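Local coordinates for protein (sliding clamp) (Enterobacteria phage RB69, PDB 1B77), which probably encircles DNA as a ring of three subunits and tethers the phage DNA polymerase to its template, making replication processive, at residues A[5-10]-A[42-47]; A[9-14]-A[27-32]; A[132-137]-A[151-156]; A[136-141]-A[180-185]. One frame throughout, in Å; residues are numbered along the deposited sequence.

Contact 1 (A[5-10]-A[42-47])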
loop_
_atom_site.group_PDB
_atom_site.type_symbol
_atom_site.label_atom_id
_atom_site.label_comp_id
_atom_site.label_asym_id
_atom_site.label_seq_id
_atom_site.Cartn_x
_atom_site.Cartn_y
_atom_site.Cartn_z
ATOM N N LYS A 5 22.449 -9.985 -6.141
ATOM C CA LYS A 5 21.343 -9.551 -5.294
ATOM C C LYS A 5 21.761 -9.261 -3.854
ATOM O O LYS A 5 21.175 -8.400 -3.197
ATOM C CB LYS A 5 20.220 -10.595 -5.321
ATOM C CG LYS A 5 19.407 -10.596 -6.618
ATOM C CD LYS A 5 18.011 -10.010 -6.406
ATOM C CE LYS A 5 17.255 -9.880 -7.726
ATOM N NZ LYS A 5 15.846 -9.410 -7.528
ATOM N N ASP A 6 22.763 -9.982 -3.359
ATOM C CA ASP A 6 23.249 -9.756 -1.999
ATOM C C ASP A 6 23.899 -8.376 -1.921
ATOM O O ASP A 6 23.652 -7.604 -0.990
ATOM C CB ASP A 6 24.277 -10.812 -1.607
ATOM C CG ASP A 6 23.654 -12.160 -1.357
ATOM O OD1 ASP A 6 22.771 -12.251 -0.468
ATOM O OD2 ASP A 6 24.052 -13.125 -2.049
ATOM N N THR A 7 24.749 -8.086 -2.901
ATOM C CA THR A 7 25.418 -6.801 -2.964
ATOM C C THR A 7 24.360 -5.711 -3.106
ATOM O O THR A 7 24.387 -4.718 -2.390
ATOM C CB THR A 7 26.377 -6.743 -4.160
ATOM O OG1 THR A 7 27.440 -7.681 -3.945
ATOM C CG2 THR A 7 26.960 -5.326 -4.325
ATOM N N ILE A 8 23.422 -5.924 -4.026
ATOM C CA ILE A 8 22.342 -4.980 -4.276
ATOM C C ILE A 8 21.543 -4.687 -3.016
ATOM O O ILE A 8 21.157 -3.543 -2.768
ATOM C CB ILE A 8 21.380 -5.511 -5.373
ATOM C CG1 ILE A 8 22.112 -5.554 -6.726
ATOM C CG2 ILE A 8 20.136 -4.625 -5.454
ATOM C CD1 ILE A 8 21.292 -6.145 -7.878
ATOM N N ALA A 9 21.292 -5.721 -2.220
ATOM C CA ALA A 9 20.533 -5.545 -0.988
ATOM C C ALA A 9 21.300 -4.674 0.004
ATOM O O ALA A 9 20.703 -3.862 0.708
ATOM C CB ALA A 9 20.208 -6.906 -0.359
ATOM N N ILE A 10 22.619 -4.827 0.062
ATOM C CA ILE A 10 23.386 -4.012 0.989
ATOM C C ILE A 10 23.464 -2.582 0.474
ATOM O O ILE A 10 23.430 -1.630 1.262
ATOM C CB ILE A 10 24.803 -4.573 1.210
ATOM C CG1 ILE A 10 24.704 -5.968 1.842
ATOM C CG2 ILE A 10 25.582 -3.646 2.140
ATOM C CD1 ILE A 10 26.047 -6.707 2.018
ATOM N N ALA A 42 31.239 -2.361 3.897
ATOM C CA ALA A 42 31.075 -3.794 3.754
ATOM C C ALA A 42 31.929 -4.377 2.648
ATOM O O ALA A 42 32.197 -3.718 1.642
ATOM C CB ALA A 42 29.608 -4.115 3.484
ATOM N N ASN A 43 32.352 -5.622 2.853
ATOM C CA ASN A 43 33.128 -6.359 1.864
ATOM C C ASN A 43 32.078 -7.089 1.043
ATOM O O ASN A 43 31.148 -7.662 1.602
ATOM C CB ASN A 43 34.040 -7.378 2.546
ATOM C CG ASN A 43 35.121 -6.731 3.362
ATOM O OD1 ASN A 43 35.540 -7.272 4.388
ATOM N ND2 ASN A 43 35.597 -5.578 2.913
ATOM N N ILE A 44 32.218 -7.057 -0.277
ATOM C CA ILE A 44 31.256 -7.711 -1.156
ATOM C C ILE A 44 31.920 -8.788 -2.006
ATOM O O ILE A 44 33.147 -8.838 -2.109
ATOM C CB ILE A 44 30.559 -6.677 -2.081
ATOM C CG1 ILE A 44 31.605 -5.840 -2.819
ATOM C CG2 ILE A 44 29.645 -5.783 -1.259
ATOM C CD1 ILE A 44 31.023 -4.801 -3.776
ATOM N N SER A 45 31.110 -9.645 -2.620
ATOM C CA SER A 45 31.643 -10.726 -3.443
ATOM C C SER A 45 31.828 -10.323 -4.902
ATOM O O SER A 45 32.400 -11.079 -5.693
ATOM C CB SER A 45 30.732 -11.954 -3.356
ATOM O OG SER A 45 29.413 -11.631 -3.767
ATOM N N ASP A 46 31.342 -9.137 -5.256
ATOM C CA ASP A 46 31.462 -8.633 -6.618
ATOM C C ASP A 46 32.660 -7.703 -6.724
ATOM O O ASP A 46 33.029 -7.035 -5.755
ATOM C CB ASP A 46 30.194 -7.879 -7.021
ATOM C CG ASP A 46 28.970 -8.769 -7.033
ATOM O OD1 ASP A 46 29.004 -9.792 -7.744
ATOM O OD2 ASP A 46 27.981 -8.451 -6.340
ATOM N N GLU A 47 33.264 -7.650 -7.904
ATOM C CA GLU A 47 34.418 -6.792 -8.106
ATOM C C GLU A 47 34.037 -5.536 -8.876
ATOM O O GLU A 47 33.587 -5.624 -10.013
ATOM C CB GLU A 47 35.508 -7.536 -8.874
ATOM C CG GLU A 47 36.752 -6.688 -9.093
ATOM C CD GLU A 47 37.537 -6.467 -7.821
ATOM O OE1 GLU A 47 36.940 -6.567 -6.722
ATOM O OE2 GLU A 47 38.757 -6.170 -7.894
HETATM O O HOH W 1 28.318 -9.270 -1.929
#
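T7 overlaps I44 and D46 at once, its hydroxyl between them, bonded to the carboxylate and resting 3.8 Å (OG1 to CB) from I44, its methyl facing the I44 side chain. With CG2 anti to the backbone N, OG1 sits beside that N (chi1 -66°) and points out of helix 5-15 toward the corner the chain turns at S45 and D46. There T7 OG1 gives its proton to D46 OD2 over 2.6 Å, reaching the oxygen on its anti side and 29° out of the carboxylate plane. The same OG1 accepts a proton from a water 2.7 Å away, and that water in turn takes the backbone N-H of S45, S45 N to water O being 2.9 Å. The apolar side is looser: T7 CG2 lies 4.1 Å from I44 CD1, the two side chains crossing nearly at right angles, and one helical turn further on I10 CG2 comes to 4.3 Å of A42 CB. Just ahead of the helix, S4 also hydrogen-bonds D46 OD2. So a buried threonine hydroxyl is served as both donor and acceptor, and one carboxylate oxygen is gripped by two hydroxyls at a helix N-terminus, whose dipole would probably help to stabilise its negative charge.

Contact 2 (A[9-14]-A[27-32]); sequences AILKNF and KFIMTR
Helix 9-14 runs nearly along strand 28-32, 16° from parallel with the short axes 9.5 Å apart at their closest, and F14 and T31 bring the two backbones nearest, CA to CA 6.6 Å. The phenyl ring of F14 fills the gap. With CG beside the backbone N (chi1 -79°), the ring leans from the helix onto the strand and turns one edge to its main chain, the peptide link from I29 C to M30 N lying in the ring plane. F14 CE2 stands 3.7 Å from M30 CA, while the T31 methyl comes closer still, T31 CG2 to F14 CD2 measuring 3.5 Å as the two side chains run antiparallel past one another. This is helix-on-sheet packing of the kind that builds the processivity-factor fold, in which, as in relatives, helices line the central channel of the ring and sheets form its outer wall. I29 completes the interface from the strand. Its CG1 branch stands between the backbone N and the carbonyl carbon (chi1 56°), and from there the extended chain carries CD1 to 4.0 Å from L11 CD2 and 4.1 Å from I10 CG2. I29 CG1 meets the flank of the F14 ring, 3.8 Å from CE2. Beyond the strand, F14 also touches A40 of strand 38-44, and L11 turns to L61 of helix 57-64.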
loop_
_atom_site.group_PDB
_atom_site.type_symbol
_atom_site.label_atom_id
_atom_site.label_comp_id
_atom_site.label_asym_id
_atom_site.label_seq_id
_atom_site.Cartn_x
_atom_site.Cartn_y
_atom_site.Cartn_z
ATOM N N ALA A 9 21.292 -5.721 -2.220
ATOM C CA ALA A 9 20.533 -5.545 -0.988
ATOM C C ALA A 9 21.300 -4.674 0.004
ATOM O O ALA A 9 20.703 -3.862 0.708
ATOM C CB ALA A 9 20.208 -6.906 -0.359
ATOM N N ILE A 10 22.619 -4.827 0.062
ATOM C CA ILE A 10 23.386 -4.012 0.989
ATOM C C ILE A 10 23.464 -2.582 0.474
ATOM O O ILE A 10 23.430 -1.630 1.262
ATOM C CB ILE A 10 24.803 -4.573 1.210
ATOM C CG1 ILE A 10 24.704 -5.968 1.842
ATOM C CG2 ILE A 10 25.582 -3.646 2.140
ATOM C CD1 ILE A 10 26.047 -6.707 2.018
ATOM N N LEU A 11 23.557 -2.425 -0.844
ATOM C CA LEU A 11 23.611 -1.091 -1.432
ATOM C C LEU A 11 22.307 -0.342 -1.178
ATOM O O LEU A 11 22.292 0.887 -1.077
ATOM C CB LEU A 11 23.875 -1.180 -2.940
ATOM C CG LEU A 11 25.343 -1.393 -3.296
ATOM C CD1 LEU A 11 25.493 -1.682 -4.779
ATOM C CD2 LEU A 11 26.135 -0.139 -2.882
ATOM N N LYS A 12 21.214 -1.089 -1.080
ATOM C CA LYS A 12 19.915 -0.492 -0.825
ATOM C C LYS A 12 19.876 0.038 0.616
ATOM O O LYS A 12 19.257 1.068 0.882
ATOM C CB LYS A 12 18.796 -1.511 -1.060
ATOM C CG LYS A 12 17.466 -0.871 -1.451
ATOM C CD LYS A 12 16.372 -1.897 -1.751
ATOM C CE LYS A 12 15.075 -1.201 -2.223
ATOM N NZ LYS A 12 15.215 -0.494 -3.555
ATOM N N ASN A 13 20.542 -0.650 1.544
ATOM C CA ASN A 13 20.581 -0.174 2.929
ATOM C C ASN A 13 21.419 1.107 2.969
ATOM O O ASN A 13 21.085 2.050 3.679
ATOM C CB ASN A 13 21.192 -1.233 3.858
ATOM C CG ASN A 13 21.460 -0.701 5.271
ATOM O OD1 ASN A 13 22.612 -0.491 5.655
ATOM N ND2 ASN A 13 20.398 -0.486 6.043
ATOM N N PHE A 14 22.496 1.136 2.187
ATOM C CA PHE A 14 23.370 2.309 2.107
ATOM C C PHE A 14 22.624 3.539 1.558
ATOM O O PHE A 14 22.790 4.651 2.068
ATOM C CB PHE A 14 24.594 1.999 1.224
ATOM C CG PHE A 14 25.683 1.203 1.918
ATOM C CD1 PHE A 14 25.380 0.288 2.924
ATOM C CD2 PHE A 14 27.018 1.354 1.534
ATOM C CE1 PHE A 14 26.396 -0.469 3.537
ATOM C CE2 PHE A 14 28.035 0.605 2.137
ATOM C CZ PHE A 14 27.722 -0.308 3.143
ATOM N N LYS A 27 36.548 -4.907 -3.931
ATOM C CA LYS A 27 35.387 -5.641 -3.438
ATOM C C LYS A 27 34.934 -5.001 -2.154
ATOM O O LYS A 27 34.508 -5.688 -1.233
ATOM C CB LYS A 27 35.720 -7.114 -3.182
ATOM C CG LYS A 27 35.760 -7.932 -4.462
ATOM C CD LYS A 27 36.141 -9.401 -4.245
ATOM C CE LYS A 27 36.366 -10.069 -5.593
ATOM N NZ LYS A 27 36.318 -11.556 -5.597
ATOM N N PHE A 28 35.002 -3.673 -2.118
ATOM C CA PHE A 28 34.645 -2.925 -0.927
ATOM C C PHE A 28 33.758 -1.697 -1.216
ATOM O O PHE A 28 33.966 -0.961 -2.185
ATOM C CB PHE A 28 35.939 -2.498 -0.236
ATOM C CG PHE A 28 35.740 -1.671 0.995
ATOM C CD1 PHE A 28 35.305 -2.254 2.178
ATOM C CD2 PHE A 28 36.018 -0.306 0.979
ATOM C CE1 PHE A 28 35.153 -1.492 3.331
ATOM C CE2 PHE A 28 35.868 0.468 2.124
ATOM C CZ PHE A 28 35.435 -0.129 3.305
ATOM N N ILE A 29 32.761 -1.494 -0.361
ATOM C CA ILE A 29 31.863 -0.361 -0.497
ATOM C C ILE A 29 31.687 0.344 0.845
ATOM O O ILE A 29 31.766 -0.276 1.914
ATOM C CB ILE A 29 30.476 -0.792 -1.016
ATOM C CG1 ILE A 29 29.885 -1.858 -0.098
ATOM C CG2 ILE A 29 30.593 -1.312 -2.442
ATOM C CD1 ILE A 29 28.462 -2.226 -0.422
ATOM N N MET A 30 31.470 1.650 0.784
ATOM C CA MET A 30 31.257 2.439 1.981
ATOM C C MET A 30 30.485 3.708 1.642
ATOM O O MET A 30 30.444 4.146 0.491
ATOM C CB MET A 30 32.588 2.805 2.641
ATOM C CG MET A 30 33.514 3.666 1.793
ATOM S SD MET A 30 34.999 4.168 2.713
ATOM C CE MET A 30 36.011 4.857 1.396
ATOM N N THR A 31 29.872 4.292 2.660
ATOM C CA THR A 31 29.116 5.511 2.475
ATOM C C THR A 31 29.046 6.228 3.811
ATOM O O THR A 31 29.333 5.648 4.865
ATOM C CB THR A 31 27.680 5.213 1.988
ATOM O OG1 THR A 31 27.022 6.444 1.654
ATOM C CG2 THR A 31 26.883 4.498 3.077
ATOM N N ARG A 32 28.675 7.497 3.763
ATOM C CA ARG A 32 28.543 8.281 4.974
ATOM C C ARG A 32 27.445 9.309 4.745
ATOM O O ARG A 32 27.333 9.868 3.653
ATOM C CB ARG A 32 29.870 8.962 5.315
ATOM C CG ARG A 32 29.778 9.914 6.493
ATOM C CD ARG A 32 31.151 10.285 7.048
ATOM N NE ARG A 32 31.023 11.293 8.096
ATOM C CZ ARG A 32 32.017 11.710 8.877
ATOM N NH1 ARG A 32 33.239 11.206 8.739
ATOM N NH2 ARG A 32 31.787 12.639 9.799
#

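Contact 3 (A[132-137]-A[151-156]); sequences GLQIDT and GYNKVE
D136 takes the backbone N-H of K154 on its carboxylate, OD1 to N 2.6 Å, using the syn lone pair. Its CG is held between the backbone N and the carbonyl carbon (chi1 61°), which brings the carboxylate up to the start of the 153-156 turn. The carbonyl of Y152 is shared: D136 N reaches Y152 O at 3.0 Å and T137 N reaches it at 3.4 Å, both weakly, so two consecutive residues face one and make a classic beta bulge. The strong bond of the pair is the reverse one, Y152 N to T137 O at 2.8 Å and 171°. N153 ND2 comes within 2.9 Å of Q134 O, but at too poor an angle to bond, and N153 OD1 receives a weak bond from E156 N. T137 OG1 is buried without a partner, while K154 sends its ammonium to S158 O. I135 closes the apolar side, CG2 3.6 Å from G151 CA. The whole contact joins the loop leaving helix 120-132 to the end of strand 146-152, just where strand 137-143 starts beside it; L133 in that loop packs on W92 of the second subunit, and its carbonyl is held by K164.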
loop_
_atom_site.group_PDB
_atom_site.type_symbol
_atom_site.label_atom_id
_atom_site.label_comp_id
_atom_site.label_asym_id
_atom_site.label_seq_id
_atom_site.Cartn_x
_atom_site.Cartn_y
_atom_site.Cartn_z
ATOM N N GLY A 132 6.392 3.377 17.222
ATOM C CA GLY A 132 5.065 3.429 17.816
ATOM C C GLY A 132 4.937 4.216 19.108
ATOM O O GLY A 132 3.831 4.608 19.487
ATOM N N LEU A 133 6.060 4.444 19.788
ATOM C CA LEU A 133 6.073 5.190 21.046
ATOM C C LEU A 133 6.830 6.504 20.885
ATOM O O LEU A 133 7.202 7.137 21.870
ATOM C CB LEU A 133 6.748 4.367 22.148
ATOM C CG LEU A 133 6.088 3.077 22.632
ATOM C CD1 LEU A 133 7.051 2.317 23.533
ATOM C CD2 LEU A 133 4.805 3.412 23.371
ATOM N N GLN A 134 7.051 6.903 19.639
ATOM C CA GLN A 134 7.778 8.127 19.321
ATOM C C GLN A 134 9.115 8.202 20.039
ATOM O O GLN A 134 9.473 9.238 20.601
ATOM C CB GLN A 134 6.962 9.377 19.667
ATOM C CG GLN A 134 5.614 9.481 18.980
ATOM C CD GLN A 134 4.530 8.799 19.773
ATOM O OE1 GLN A 134 4.261 9.176 20.912
ATOM N NE2 GLN A 134 3.902 7.787 19.182
ATOM N N ILE A 135 9.846 7.093 20.042
ATOM C CA ILE A 135 11.158 7.076 20.670
ATOM C C ILE A 135 12.112 7.641 19.626
ATOM O O ILE A 135 12.310 7.042 18.571
ATOM C CB ILE A 135 11.587 5.642 21.054
ATOM C CG1 ILE A 135 10.628 5.080 22.110
ATOM C CG2 ILE A 135 13.025 5.651 21.582
ATOM C CD1 ILE A 135 10.942 3.670 22.569
ATOM N N ASP A 136 12.683 8.806 19.914
ATOM C CA ASP A 136 13.602 9.448 18.985
ATOM C C ASP A 136 15.053 9.359 19.450
ATOM O O ASP A 136 15.970 9.792 18.743
ATOM C CB ASP A 136 13.207 10.913 18.798
ATOM C CG ASP A 136 13.266 11.706 20.094
ATOM O OD1 ASP A 136 13.408 11.090 21.172
ATOM O OD2 ASP A 136 13.154 12.953 20.035
ATOM N N THR A 137 15.266 8.794 20.633
ATOM C CA THR A 137 16.611 8.674 21.169
ATOM C C THR A 137 16.717 7.513 22.142
ATOM O O THR A 137 15.805 7.266 22.932
ATOM C CB THR A 137 17.024 9.948 21.921
ATOM O OG1 THR A 137 16.246 10.057 23.116
ATOM C CG2 THR A 137 16.778 11.189 21.074
ATOM N N GLY A 151 14.841 3.645 25.846
ATOM C CA GLY A 151 14.334 4.481 24.771
ATOM C C GLY A 151 13.530 5.641 25.320
ATOM O O GLY A 151 12.697 5.454 26.204
ATOM N N TYR A 152 13.773 6.839 24.793
ATOM C CA TYR A 152 13.071 8.028 25.259
ATOM C C TYR A 152 12.493 8.872 24.132
ATOM O O TYR A 152 12.783 8.660 22.955
ATOM C CB TYR A 152 14.009 8.940 26.054
ATOM C CG TYR A 152 14.821 8.286 27.144
ATOM C CD1 TYR A 152 15.979 7.565 26.848
ATOM C CD2 TYR A 152 14.457 8.431 28.476
ATOM C CE1 TYR A 152 16.758 7.012 27.864
ATOM C CE2 TYR A 152 15.224 7.885 29.497
ATOM C CZ TYR A 152 16.370 7.178 29.188
ATOM O OH TYR A 152 17.122 6.652 30.210
ATOM N N ASN A 153 11.671 9.843 24.520
ATOM C CA ASN A 153 11.089 10.782 23.572
ATOM C C ASN A 153 11.700 12.119 23.968
ATOM O O ASN A 153 11.135 12.856 24.777
ATOM C CB ASN A 153 9.570 10.857 23.707
ATOM C CG ASN A 153 8.940 11.711 22.618
ATOM O OD1 ASN A 153 9.426 12.799 22.313
ATOM N ND2 ASN A 153 7.857 11.220 22.027
ATOM N N LYS A 154 12.873 12.398 23.410
ATOM C CA LYS A 154 13.630 13.620 23.669
ATOM C C LYS A 154 12.778 14.895 23.632
ATOM O O LYS A 154 12.994 15.825 24.415
ATOM C CB LYS A 154 14.756 13.731 22.641
ATOM C CG LYS A 154 15.678 14.927 22.813
ATOM C CD LYS A 154 16.584 14.774 24.012
ATOM C CE LYS A 154 17.631 15.865 24.029
ATOM N NZ LYS A 154 18.580 15.685 25.162
ATOM N N VAL A 155 11.807 14.932 22.727
ATOM C CA VAL A 155 10.946 16.096 22.585
ATOM C C VAL A 155 10.208 16.469 23.876
ATOM O O VAL A 155 10.294 17.607 24.346
ATOM C CB VAL A 155 9.915 15.880 21.464
ATOM C CG1 VAL A 155 9.089 17.143 21.271
ATOM C CG2 VAL A 155 10.629 15.508 20.168
ATOM N N GLU A 156 9.495 15.507 24.450
ATOM C CA GLU A 156 8.741 15.755 25.671
ATOM C C GLU A 156 9.506 15.346 26.931
ATOM O O GLU A 156 8.999 15.487 28.043
ATOM C CB GLU A 156 7.416 14.994 25.613
ATOM C CG GLU A 156 7.578 13.496 25.770
ATOM C CD GLU A 156 6.276 12.736 25.595
ATOM O OE1 GLU A 156 5.252 13.157 26.181
ATOM O OE2 GLU A 156 6.287 11.706 24.878
#

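Contact 4 (A[136-141]-A[180-185]); sequences DTIAIT and FVINMA
I138 is gripped by M184, whose chain kinks at its second and third torsions (chi2 86°) and brings its methyl across the isoleucine almost at a right angle: M184 CE sits 3.4 Å from I138 CG2 and nearly as near to CD1, tighter than usual for two carbons. On the same face I182 runs beside I138 in the same direction, with I182 CB 3.8 Å from I138 CG1, and it reaches obliquely to I140, CD1 to CD1 4.0 Å. A139 and V181 point to the other face. Between the two strands the antiparallel pairing is regular. I138 and I182 exchange bonds as a hydrogen-bonded pair, I182 N to I138 O at 2.8 Å, and I140 and F180 do likewise. Toward the end of the pairing the geometry slackens: M184 N still bonds D136 O at 3.0 Å, yet it stands 51° out of that carbonyl's plane. N183, with CG anti to the backbone N (chi1 172°), curls OD1 back to accept A185 N weakly at 3.3 Å, an Asx turn where the strand gives way to a 3-10 segment. The two strands are neighbours within one antiparallel sheet, with strand 146-152 flanking 137-143 and strand 225-226 flanking 178-183, while L198 of strand 194-201, from the other sheet, packs on I140 and F180.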
loop_
_atom_site.group_PDB
_atom_site.type_symbol
_atom_site.label_atom_id
_atom_site.label_comp_id
_atom_site.label_asym_id
_atom_site.label_seq_id
_atom_site.Cartn_x
_atom_site.Cartn_y
_atom_site.Cartn_z
ATOM N N ASP A 136 12.683 8.806 19.914
ATOM C CA ASP A 136 13.602 9.448 18.985
ATOM C C ASP A 136 15.053 9.359 19.450
ATOM O O ASP A 136 15.970 9.792 18.743
ATOM C CB ASP A 136 13.207 10.913 18.798
ATOM C CG ASP A 136 13.266 11.706 20.094
ATOM O OD1 ASP A 136 13.408 11.090 21.172
ATOM O OD2 ASP A 136 13.154 12.953 20.035
ATOM N N THR A 137 15.266 8.794 20.633
ATOM C CA THR A 137 16.611 8.674 21.169
ATOM C C THR A 137 16.717 7.513 22.142
ATOM O O THR A 137 15.805 7.266 22.932
ATOM C CB THR A 137 17.024 9.948 21.921
ATOM O OG1 THR A 137 16.246 10.057 23.116
ATOM C CG2 THR A 137 16.778 11.189 21.074
ATOM N N ILE A 138 17.831 6.796 22.079
ATOM C CA ILE A 138 18.060 5.681 22.984
ATOM C C ILE A 138 19.349 5.942 23.749
ATOM O O ILE A 138 20.190 6.727 23.313
ATOM C CB ILE A 138 18.210 4.334 22.238
ATOM C CG1 ILE A 138 19.441 4.372 21.334
ATOM C CG2 ILE A 138 16.964 4.049 21.422
ATOM C CD1 ILE A 138 19.799 3.034 20.733
ATOM N N ALA A 139 19.490 5.285 24.892
ATOM C CA ALA A 139 20.682 5.415 25.713
ATOM C C ALA A 139 21.157 4.028 26.135
ATOM O O ALA A 139 20.387 3.240 26.686
ATOM C CB ALA A 139 20.386 6.263 26.944
ATOM N N ILE A 140 22.418 3.726 25.857
ATOM C CA ILE A 140 22.991 2.438 26.232
ATOM C C ILE A 140 23.770 2.693 27.516
ATOM O O ILE A 140 24.732 3.466 27.533
ATOM C CB ILE A 140 23.911 1.902 25.113
ATOM C CG1 ILE A 140 23.127 1.871 23.794
ATOM C CG2 ILE A 140 24.393 0.500 25.452
ATOM C CD1 ILE A 140 23.966 1.588 22.566
ATOM N N THR A 141 23.342 2.056 28.600
ATOM C CA THR A 141 23.979 2.278 29.887
ATOM C C THR A 141 24.203 1.021 30.727
ATOM O O THR A 141 23.636 -0.042 30.454
ATOM C CB THR A 141 23.140 3.274 30.709
ATOM O OG1 THR A 141 23.876 3.693 31.863
ATOM C CG2 THR A 141 21.841 2.626 31.153
ATOM N N PHE A 180 25.626 6.273 27.051
ATOM C CA PHE A 180 25.828 6.700 25.671
ATOM C C PHE A 180 24.491 6.946 24.988
ATOM O O PHE A 180 23.648 6.052 24.912
ATOM C CB PHE A 180 26.630 5.651 24.888
ATOM C CG PHE A 180 28.002 5.386 25.450
ATOM C CD1 PHE A 180 29.036 6.303 25.273
ATOM C CD2 PHE A 180 28.266 4.211 26.149
ATOM C CE1 PHE A 180 30.317 6.048 25.787
ATOM C CE2 PHE A 180 29.541 3.953 26.661
ATOM C CZ PHE A 180 30.564 4.871 26.478
ATOM N N VAL A 181 24.314 8.164 24.487
ATOM C CA VAL A 181 23.077 8.568 23.828
ATOM C C VAL A 181 23.153 8.533 22.303
ATOM O O VAL A 181 24.079 9.087 21.701
ATOM C CB VAL A 181 22.682 9.990 24.266
ATOM C CG1 VAL A 181 21.351 10.385 23.641
ATOM C CG2 VAL A 181 22.621 10.055 25.773
ATOM N N ILE A 182 22.163 7.898 21.683
ATOM C CA ILE A 182 22.116 7.790 20.229
ATOM C C ILE A 182 20.806 8.306 19.638
ATOM O O ILE A 182 19.726 7.979 20.123
ATOM C CB ILE A 182 22.321 6.322 19.776
ATOM C CG1 ILE A 182 23.755 5.883 20.076
ATOM C CG2 ILE A 182 22.015 6.172 18.289
ATOM C CD1 ILE A 182 24.028 4.427 19.779
ATOM N N ASN A 183 20.913 9.127 18.599
ATOM C CA ASN A 183 19.739 9.662 17.926
ATOM C C ASN A 183 19.184 8.508 17.092
ATOM O O ASN A 183 19.833 8.035 16.164
ATOM C CB ASN A 183 20.131 10.841 17.026
ATOM C CG ASN A 183 18.979 11.319 16.138
ATOM O OD1 ASN A 183 17.802 11.171 16.482
ATOM N ND2 ASN A 183 19.322 11.912 14.994
ATOM N N MET A 184 17.985 8.057 17.436
ATOM C CA MET A 184 17.391 6.934 16.735
ATOM C C MET A 184 17.321 7.100 15.225
ATOM O O MET A 184 17.251 6.120 14.492
ATOM C CB MET A 184 15.991 6.648 17.272
ATOM C CG MET A 184 15.527 5.246 16.954
ATOM S SD MET A 184 16.050 3.990 18.160
ATOM C CE MET A 184 17.785 4.137 18.152
ATOM N N ALA A 185 17.344 8.342 14.759
ATOM C CA ALA A 185 17.268 8.599 13.328
ATOM C C ALA A 185 18.518 8.127 12.597
ATOM O O ALA A 185 18.520 8.043 11.366
ATOM C CB ALA A 185 17.047 10.081 13.075
#

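Overall arrangement
Contacts 1 and 2 share helix 5-15 and settle it on neighbouring strands of one sheet, their centres 8 Å apart; contacts 3 and 4 likewise share D136 and T137 and meet in the second sheet, 9 Å between centres. The two pairs lie in the N-terminal and C-terminal parts of the chain, and contacts 1 and 3 lie on opposite sides of its centre, about 22 Å apart at their nearest atoms. Contact 2 is buried and made without a hydrogen bond across it, whereas contact 1, partly buried, relies on a hydroxyl, a carboxylate and a water. Contact 4, buried, combines regular strand pairing with a hydrophobic face; contact 3, also buried, where the strands give way to loops beside a neighbouring subunit, depends on backbone and carboxylate bonds.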